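Local atomic coordinates of nucleoporin NUP159 (Saccharomyces cerevisiae, PDB entry 1XIP), a protein that forms part of the nuclear pore complex and, through its N-terminal beta-propeller, tethers the helicase Dbp5 to the pore for mRNA export. Residues A[174-186]-A[197-211]. Numbering follows the deposited sequence.
Sequences QLAVLLKDRSFQS and QFEFSLPSELEELPV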
ATOM      1  N   GLN A 174      -7.659   3.451  14.443  1.00 30.01           N
ATOM      2  CA  GLN A 174      -6.300   3.307  14.973  1.00 30.41           C
ATOM      3  C   GLN A 174      -5.256   4.036  14.122  1.00 30.25           C
ATOM      4  O   GLN A 174      -5.435   4.189  12.918  1.00 30.48           O
ATOM      5  CB  GLN A 174      -5.955   1.832  15.057  1.00 30.74           C
ATOM      6  CG  GLN A 174      -4.838   1.479  16.003  1.00 32.49           C
ATOM      7  CD  GLN A 174      -4.539  -0.013  15.971  1.00 36.19           C
ATOM      8  OE1 GLN A 174      -5.235  -0.777  15.279  1.00 37.03           O
ATOM      9  NE2 GLN A 174      -3.515  -0.441  16.723  1.00 35.77           N
ATOM     10  N   LEU A 175      -4.178   4.489  14.763  1.00 30.33           N
ATOM     11  CA  LEU A 175      -3.009   5.058  14.075  1.00 30.45           C
ATOM     12  C   LEU A 175      -1.733   4.479  14.667  1.00 30.21           C
ATOM     13  O   LEU A 175      -1.457   4.645  15.863  1.00 30.52           O
ATOM     14  CB  LEU A 175      -2.989   6.597  14.177  1.00 30.58           C
ATOM     15  CG  LEU A 175      -1.868   7.508  13.589  1.00 31.22           C
ATOM     16  CD1 LEU A 175      -0.842   6.822  12.725  1.00 32.88           C
ATOM     17  CD2 LEU A 175      -2.474   8.656  12.796  1.00 31.71           C
ATOM     18  N   ALA A 176      -0.967   3.789  13.829  1.00 29.73           N
ATOM     19  CA  ALA A 176       0.314   3.216  14.234  1.00 29.44           C
ATOM     20  C   ALA A 176       1.503   3.998  13.651  1.00 29.22           C
ATOM     21  O   ALA A 176       1.446   4.521  12.545  1.00 29.07           O
ATOM     22  CB  ALA A 176       0.387   1.763  13.829  1.00 29.16           C
ATOM     23  N   VAL A 177       2.586   4.044  14.404  1.00 29.21           N
ATOM     24  CA  VAL A 177       3.753   4.829  14.034  1.00 29.08           C
ATOM     25  C   VAL A 177       5.022   3.991  14.284  1.00 29.26           C
ATOM     26  O   VAL A 177       5.144   3.334  15.329  1.00 29.15           O
ATOM     27  CB  VAL A 177       3.758   6.153  14.850  1.00 29.38           C
ATOM     28  CG1 VAL A 177       5.127   6.760  14.934  1.00 29.43           C
ATOM     29  CG2 VAL A 177       2.752   7.149  14.263  1.00 28.72           C
ATOM     30  N   LEU A 178       5.921   3.964  13.293  1.00 29.23           N
ATOM     31  CA  LEU A 178       7.254   3.383  13.436  1.00 28.92           C
ATOM     32  C   LEU A 178       8.266   4.520  13.506  1.00 29.25           C
ATOM     33  O   LEU A 178       8.336   5.353  12.591  1.00 29.10           O
ATOM     34  CB  LEU A 178       7.598   2.495  12.244  1.00 28.84           C
ATOM     35  CG  LEU A 178       8.439   1.219  12.457  1.00 29.29           C
ATOM     36  CD1 LEU A 178       8.970   0.677  11.138  1.00 27.02           C
ATOM     37  CD2 LEU A 178       9.579   1.393  13.469  1.00 28.36           C
ATOM     38  N   LEU A 179       9.061   4.538  14.575  1.00 29.05           N
ATOM     39  CA  LEU A 179      10.011   5.624  14.802  1.00 29.20           C
ATOM     40  C   LEU A 179      11.442   5.298  14.363  1.00 28.87           C
ATOM     41  O   LEU A 179      11.780   4.136  14.173  1.00 28.51           O
ATOM     42  CB  LEU A 179       9.979   6.052  16.276  1.00 29.30           C
ATOM     43  CG  LEU A 179       8.642   6.621  16.749  1.00 29.45           C
ATOM     44  CD1 LEU A 179       8.666   6.968  18.234  1.00 30.55           C
ATOM     45  CD2 LEU A 179       8.306   7.845  15.929  1.00 31.56           C
ATOM     46  N   LYS A 180      12.260   6.345  14.201  1.00 29.04           N
ATOM     47  CA  LYS A 180      13.700   6.228  13.865  1.00 29.51           C
ATOM     48  C   LYS A 180      14.519   5.343  14.812  1.00 29.74           C
ATOM     49  O   LYS A 180      15.420   4.624  14.373  1.00 29.74           O
ATOM     50  CB  LYS A 180      14.357   7.606  13.814  1.00 29.37           C
ATOM     51  CG  LYS A 180      13.904   8.474  12.682  1.00 29.95           C
ATOM     52  CD  LYS A 180      14.684   9.751  12.658  1.00 31.05           C
ATOM     53  CE  LYS A 180      15.103  10.104  11.254  1.00 33.32           C
ATOM     54  NZ  LYS A 180      16.089  11.236  11.280  1.00 35.14           N
ATOM     55  N   ASP A 181      14.217   5.414  16.108  1.00 30.03           N
ATOM     56  CA  ASP A 181      14.851   4.544  17.093  1.00 30.58           C
ATOM     57  C   ASP A 181      14.324   3.098  17.026  1.00 30.87           C
ATOM     58  O   ASP A 181      14.736   2.228  17.813  1.00 31.22           O
ATOM     59  CB  ASP A 181      14.697   5.127  18.503  1.00 30.67           C
ATOM     60  CG  ASP A 181      13.274   5.045  19.022  1.00 31.34           C
ATOM     61  OD1 ASP A 181      13.056   5.474  20.176  1.00 31.77           O
ATOM     62  OD2 ASP A 181      12.310   4.574  18.359  1.00 32.21           O
ATOM     63  N   ARG A 182      13.407   2.860  16.087  1.00 31.03           N
ATOM     64  CA  ARG A 182      12.866   1.531  15.791  1.00 30.77           C
ATOM     65  C   ARG A 182      11.850   1.098  16.828  1.00 30.48           C
ATOM     66  O   ARG A 182      11.552  -0.083  16.962  1.00 30.40           O
ATOM     67  CB  ARG A 182      13.988   0.493  15.660  1.00 31.12           C
ATOM     68  CG  ARG A 182      14.985   0.751  14.518  1.00 31.38           C
ATOM     69  CD  ARG A 182      15.740  -0.502  14.064  1.00 32.31           C
ATOM     70  NE  ARG A 182      16.657  -1.002  15.091  1.00 31.76           N
ATOM     71  CZ  ARG A 182      17.434  -2.066  14.947  1.00 32.57           C
ATOM     72  NH1 ARG A 182      17.411  -2.761  13.823  1.00 33.11           N
ATOM     73  NH2 ARG A 182      18.246  -2.432  15.931  1.00 33.97           N
ATOM     74  N   SER A 183      11.305   2.062  17.555  1.00 30.36           N
ATOM     75  CA  SER A 183      10.214   1.771  18.472  1.00 30.33           C
ATOM     76  C   SER A 183       8.850   2.040  17.826  1.00 30.29           C
ATOM     77  O   SER A 183       8.757   2.698  16.780  1.00 29.92           O
ATOM     78  CB  SER A 183      10.386   2.537  19.789  1.00 30.21           C
ATOM     79  OG  SER A 183       9.928   3.867  19.677  1.00 30.59           O
ATOM     80  N   PHE A 184       7.808   1.515  18.463  1.00 30.50           N
ATOM     81  CA  PHE A 184       6.451   1.567  17.948  1.00 30.70           C
ATOM     82  C   PHE A 184       5.494   2.325  18.863  1.00 30.98           C
ATOM     83  O   PHE A 184       5.646   2.335  20.090  1.00 31.22           O
ATOM     84  CB  PHE A 184       5.932   0.156  17.772  1.00 30.83           C
ATOM     85  CG  PHE A 184       6.639  -0.616  16.719  1.00 30.59           C
ATOM     86  CD1 PHE A 184       6.073  -0.759  15.456  1.00 31.03           C
ATOM     87  CD2 PHE A 184       7.854  -1.229  16.988  1.00 30.22           C
ATOM     88  CE1 PHE A 184       6.725  -1.490  14.465  1.00 30.97           C
ATOM     89  CE2 PHE A 184       8.515  -1.953  16.013  1.00 31.05           C
ATOM     90  CZ  PHE A 184       7.954  -2.087  14.744  1.00 31.74           C
ATOM     91  N   GLN A 185       4.496   2.942  18.256  1.00 31.14           N
ATOM     92  CA  GLN A 185       3.464   3.628  19.003  1.00 31.47           C
ATOM     93  C   GLN A 185       2.125   3.446  18.334  1.00 31.50           C
ATOM     94  O   GLN A 185       2.023   3.417  17.113  1.00 31.63           O
ATOM     95  CB  GLN A 185       3.790   5.100  19.116  1.00 31.73           C
ATOM     96  CG  GLN A 185       4.691   5.435  20.281  1.00 32.46           C
ATOM     97  CD  GLN A 185       4.969   6.905  20.363  1.00 34.15           C
ATOM     98  OE1 GLN A 185       4.155   7.716  19.920  1.00 36.68           O
ATOM     99  NE2 GLN A 185       6.119   7.266  20.910  1.00 34.51           N
ATOM    100  N   SER A 186       1.095   3.323  19.147  1.00 31.65           N
ATOM    101  CA  SER A 186      -0.237   3.073  18.661  1.00 32.17           C
ATOM    102  C   SER A 186      -1.193   4.004  19.358  1.00 32.69           C
ATOM    103  O   SER A 186      -1.069   4.243  20.549  1.00 32.96           O
ATOM    104  CB  SER A 186      -0.617   1.623  18.933  1.00 31.91           C
ATOM    105  OG  SER A 186      -1.902   1.333  18.432  1.00 32.61           O
ATOM    106  N   GLN A 197      -2.514   4.536  22.941  1.00 50.71           N
ATOM    107  CA  GLN A 197      -3.106   3.269  23.348  1.00 50.47           C
ATOM    108  C   GLN A 197      -2.009   2.491  24.057  1.00 50.00           C
ATOM    109  O   GLN A 197      -2.132   2.170  25.242  1.00 50.08           O
ATOM    110  CB  GLN A 197      -3.606   2.485  22.120  1.00 50.93           C
ATOM    111  CG  GLN A 197      -5.083   2.021  22.147  1.00 51.48           C
ATOM    112  CD  GLN A 197      -5.540   1.385  20.807  1.00 52.75           C
ATOM    113  OE1 GLN A 197      -6.592   1.737  20.271  1.00 53.44           O
ATOM    114  NE2 GLN A 197      -4.746   0.456  20.283  1.00 52.95           N
ATOM    115  N   PHE A 198      -0.933   2.201  23.324  1.00 49.21           N
ATOM    116  CA  PHE A 198       0.262   1.565  23.879  1.00 48.26           C
ATOM    117  C   PHE A 198       1.552   1.994  23.172  1.00 47.32           C
ATOM    118  O   PHE A 198       1.529   2.812  22.257  1.00 47.22           O
ATOM    119  CB  PHE A 198       0.135   0.029  23.913  1.00 48.58           C
ATOM    120  CG  PHE A 198      -0.428  -0.574  22.667  1.00 49.25           C
ATOM    121  CD1 PHE A 198      -1.795  -0.824  22.557  1.00 51.14           C
ATOM    122  CD2 PHE A 198       0.405  -0.931  21.615  1.00 50.31           C
ATOM    123  CE1 PHE A 198      -2.333  -1.402  21.402  1.00 52.05           C
ATOM    124  CE2 PHE A 198      -0.112  -1.515  20.454  1.00 51.62           C
ATOM    125  CZ  PHE A 198      -1.490  -1.748  20.346  1.00 52.59           C
ATOM    126  N   GLU A 199       2.674   1.425  23.611  1.00 46.13           N
ATOM    127  CA  GLU A 199       4.003   1.863  23.209  1.00 44.75           C
ATOM    128  C   GLU A 199       4.967   0.723  23.468  1.00 43.70           C
ATOM    129  O   GLU A 199       4.836   0.026  24.475  1.00 43.89           O
ATOM    130  CB  GLU A 199       4.403   3.060  24.064  1.00 44.99           C
ATOM    131  CG  GLU A 199       5.573   3.870  23.545  1.00 45.92           C
ATOM    132  CD  GLU A 199       5.629   5.252  24.176  1.00 47.56           C
ATOM    133  OE1 GLU A 199       5.630   5.359  25.429  1.00 47.71           O
ATOM    134  OE2 GLU A 199       5.663   6.236  23.413  1.00 48.80           O
ATOM    135  N   PHE A 200       5.934   0.518  22.575  1.00 42.05           N
ATOM    136  CA  PHE A 200       6.970  -0.482  22.826  1.00 40.48           C
ATOM    137  C   PHE A 200       8.252  -0.326  22.008  1.00 39.59           C
ATOM    138  O   PHE A 200       8.265   0.327  20.968  1.00 39.89           O
ATOM    139  CB  PHE A 200       6.415  -1.911  22.723  1.00 40.37           C
ATOM    140  CG  PHE A 200       5.774  -2.227  21.413  1.00 40.38           C
ATOM    141  CD1 PHE A 200       6.476  -2.905  20.434  1.00 40.12           C
ATOM    142  CD2 PHE A 200       4.450  -1.872  21.166  1.00 40.87           C
ATOM    143  CE1 PHE A 200       5.879  -3.215  19.210  1.00 40.93           C
ATOM    144  CE2 PHE A 200       3.846  -2.173  19.953  1.00 41.25           C
ATOM    145  CZ  PHE A 200       4.563  -2.852  18.972  1.00 41.00           C
ATOM    146  N   SER A 201       9.330  -0.922  22.515  1.00 38.13           N
ATOM    147  CA  SER A 201      10.626  -0.936  21.856  1.00 36.50           C
ATOM    148  C   SER A 201      10.883  -2.301  21.236  1.00 35.54           C
ATOM    149  O   SER A 201      10.081  -3.213  21.375  1.00 35.30           O
ATOM    150  CB  SER A 201      11.728  -0.602  22.862  1.00 36.39           C
ATOM    151  OG  SER A 201      12.399   0.586  22.488  1.00 36.09           O
ATOM    152  N   LEU A 202      12.007  -2.432  20.549  1.00 34.73           N
ATOM    153  CA  LEU A 202      12.413  -3.695  19.946  1.00 34.28           C
ATOM    154  C   LEU A 202      12.855  -4.698  21.006  1.00 33.98           C
ATOM    155  O   LEU A 202      13.435  -4.303  22.032  1.00 33.88           O
ATOM    156  CB  LEU A 202      13.578  -3.455  18.986  1.00 34.27           C
ATOM    157  CG  LEU A 202      13.379  -3.782  17.520  1.00 33.94           C
ATOM    158  CD1 LEU A 202      12.242  -2.966  16.997  1.00 33.80           C
ATOM    159  CD2 LEU A 202      14.650  -3.467  16.780  1.00 33.80           C
ATOM    160  N   PRO A 203      12.615  -5.989  20.758  1.00 33.54           N
ATOM    161  CA  PRO A 203      13.116  -7.038  21.641  1.00 33.55           C
ATOM    162  C   PRO A 203      14.636  -7.034  21.645  1.00 33.79           C
ATOM    163  O   PRO A 203      15.260  -6.697  20.629  1.00 33.75           O
ATOM    164  CB  PRO A 203      12.603  -8.324  20.997  1.00 33.22           C
ATOM    165  CG  PRO A 203      11.547  -7.916  20.138  1.00 33.11           C
ATOM    166  CD  PRO A 203      11.875  -6.555  19.624  1.00 33.45           C
ATOM    167  N   SER A 204      15.214  -7.397  22.786  1.00 34.13           N
ATOM    168  CA  SER A 204      16.663  -7.424  22.978  1.00 34.14           C
ATOM    169  C   SER A 204      17.411  -8.071  21.814  1.00 33.87           C
ATOM    170  O   SER A 204      18.372  -7.506  21.299  1.00 33.48           O
ATOM    171  CB  SER A 204      16.982  -8.153  24.272  1.00 33.92           C
ATOM    172  OG  SER A 204      18.206  -7.696  24.796  1.00 35.95           O
ATOM    173  N   GLU A 205      16.938  -9.241  21.391  1.00 34.06           N
ATOM    174  CA  GLU A 205      17.590 -10.015  20.337  1.00 34.53           C
ATOM    175  C   GLU A 205      17.482  -9.359  18.973  1.00 34.91           C
ATOM    176  O   GLU A 205      18.169  -9.767  18.045  1.00 35.25           O
ATOM    177  CB  GLU A 205      17.005 -11.420  20.256  1.00 34.39           C
ATOM    178  CG  GLU A 205      17.113 -12.211  21.536  1.00 35.21           C
ATOM    179  CD  GLU A 205      15.840 -12.193  22.355  1.00 36.80           C
ATOM    180  OE1 GLU A 205      15.192 -11.116  22.478  1.00 36.67           O
ATOM    181  OE2 GLU A 205      15.491 -13.269  22.893  1.00 38.51           O
ATOM    182  N   LEU A 206      16.611  -8.356  18.852  1.00 35.30           N
ATOM    183  CA  LEU A 206      16.431  -7.636  17.597  1.00 35.48           C
ATOM    184  C   LEU A 206      17.223  -6.340  17.565  1.00 35.92           C
ATOM    185  O   LEU A 206      17.572  -5.859  16.492  1.00 36.32           O
ATOM    186  CB  LEU A 206      14.952  -7.369  17.314  1.00 35.37           C
ATOM    187  CG  LEU A 206      14.042  -8.585  17.127  1.00 35.22           C
ATOM    188  CD1 LEU A 206      12.832  -8.196  16.311  1.00 34.05           C
ATOM    189  CD2 LEU A 206      14.783  -9.771  16.477  1.00 35.75           C
ATOM    190  N   GLU A 207      17.506  -5.773  18.733  1.00 36.31           N
ATOM    191  CA  GLU A 207      18.380  -4.604  18.808  1.00 36.66           C
ATOM    192  C   GLU A 207      19.802  -4.979  18.389  1.00 36.61           C
ATOM    193  O   GLU A 207      20.580  -4.126  17.942  1.00 36.77           O
ATOM    194  CB  GLU A 207      18.382  -4.021  20.216  1.00 36.89           C
ATOM    195  CG  GLU A 207      18.654  -2.526  20.252  1.00 38.10           C
ATOM    196  CD  GLU A 207      17.442  -1.717  19.839  1.00 39.83           C
ATOM    197  OE1 GLU A 207      16.345  -1.985  20.377  1.00 40.76           O
ATOM    198  OE2 GLU A 207      17.582  -0.822  18.971  1.00 40.30           O
ATOM    199  N   GLU A 208      20.128  -6.263  18.544  1.00 36.56           N
ATOM    200  CA  GLU A 208      21.408  -6.830  18.118  1.00 36.40           C
ATOM    201  C   GLU A 208      21.715  -6.482  16.643  1.00 36.14           C
ATOM    202  O   GLU A 208      22.850  -6.136  16.317  1.00 36.05           O
ATOM    203  CB  GLU A 208      21.415  -8.358  18.365  1.00 36.37           C
ATOM    204  CG  GLU A 208      22.697  -9.087  17.973  1.00 36.95           C
ATOM    205  CD  GLU A 208      23.300  -9.913  19.106  1.00 37.91           C
ATOM    206  OE1 GLU A 208      22.528 -10.584  19.842  1.00 37.12           O
ATOM    207  OE2 GLU A 208      24.560  -9.904  19.250  1.00 38.04           O
ATOM    208  N   LEU A 209      20.699  -6.558  15.772  1.00 35.78           N
ATOM    209  CA  LEU A 209      20.819  -6.105  14.373  1.00 35.41           C
ATOM    210  C   LEU A 209      21.002  -4.597  14.305  1.00 35.55           C
ATOM    211  O   LEU A 209      20.111  -3.854  14.719  1.00 35.82           O
ATOM    212  CB  LEU A 209      19.576  -6.477  13.561  1.00 34.93           C
ATOM    213  CG  LEU A 209      18.972  -7.878  13.649  1.00 34.53           C
ATOM    214  CD1 LEU A 209      17.484  -7.824  13.359  1.00 33.81           C
ATOM    215  CD2 LEU A 209      19.672  -8.843  12.712  1.00 33.10           C
ATOM    216  N   PRO A 210      22.146  -4.138  13.790  1.00 35.68           N
ATOM    217  CA  PRO A 210      22.453  -2.696  13.760  1.00 35.71           C
ATOM    218  C   PRO A 210      21.407  -1.893  12.974  1.00 35.96           C
ATOM    219  O   PRO A 210      20.902  -2.380  11.955  1.00 36.29           O
ATOM    220  CB  PRO A 210      23.822  -2.633  13.069  1.00 35.71           C
ATOM    221  CG  PRO A 210      23.997  -3.966  12.398  1.00 35.55           C
ATOM    222  CD  PRO A 210      23.228  -4.954  13.203  1.00 35.53           C
ATOM    223  N   VAL A 211      21.083  -0.694  13.453  1.00 35.81           N
ATOM    224  CA  VAL A 211      20.102   0.178  12.805  1.00 35.79           C
ATOM    225  C   VAL A 211      20.440   0.461  11.340  1.00 35.50           C
ATOM    226  O   VAL A 211      19.538   0.582  10.490  1.00 35.54           O
ATOM    227  CB  VAL A 211      19.959   1.516  13.568  1.00 35.94           C
ATOM    228  CG1 VAL A 211      19.466   2.639  12.646  1.00 36.88           C
ATOM    229  CG2 VAL A 211      19.013   1.360  14.738  1.00 36.77           C
TER
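The guanidinium of R182 lies between two aliphatic side chains, L202 CD2 over one face and V211 CG2 over the other, while L209 O and E207 OE2 approach its edge. The arrangement illustrates how the loop leaving a beta-propeller blade can be fastened back onto that blade: strands 184-190 and 193-200 form the outer hairpin of a four-stranded antiparallel sheet, and segment 201-211 runs on toward the next. Both terminal nitrogens of R182 share L209 O, NH2 at 2.6 Å and NH1 in a weaker, more bent bond; NH1 also reaches Y214 O. A loose salt bridge joins R182 NH2 to E207 OE2 at 3.5 Å, carboxylate and guanidinium planes turned 75° apart. A bend at chi3 (-67°) swings the guanidinium toward L209 O and Y214 O. A leucine here would probably leave L209 O without either donor and E207 without this charged mate.

Along the hairpin two phenylalanines lie over their cross-strand neighbours. The F200 ring takes F184 CB over its face, 3.7 Å from the centroid, and the F184 ring is nearly parallel but slid aside, meeting L202 CD1 at its edge. S186 CB sits likewise over the F198 ring, with H253 stacked on F198 as well. On the other side of the sheet Q185 and E199 run side by side without a hydrogen bond between them, and E199 OE2 forms a salt bridge with K196 NZ. Q197 and F198 both face S186 in a classic beta bulge, where S186 O accepts Q197 N at 2.8 Å. S186 turns OG away from its own N-H and beside the carbonyl carbon, where Q174 NE2 meets it at 2.9 Å, in the amide plane of Q174 and almost straight at 174°.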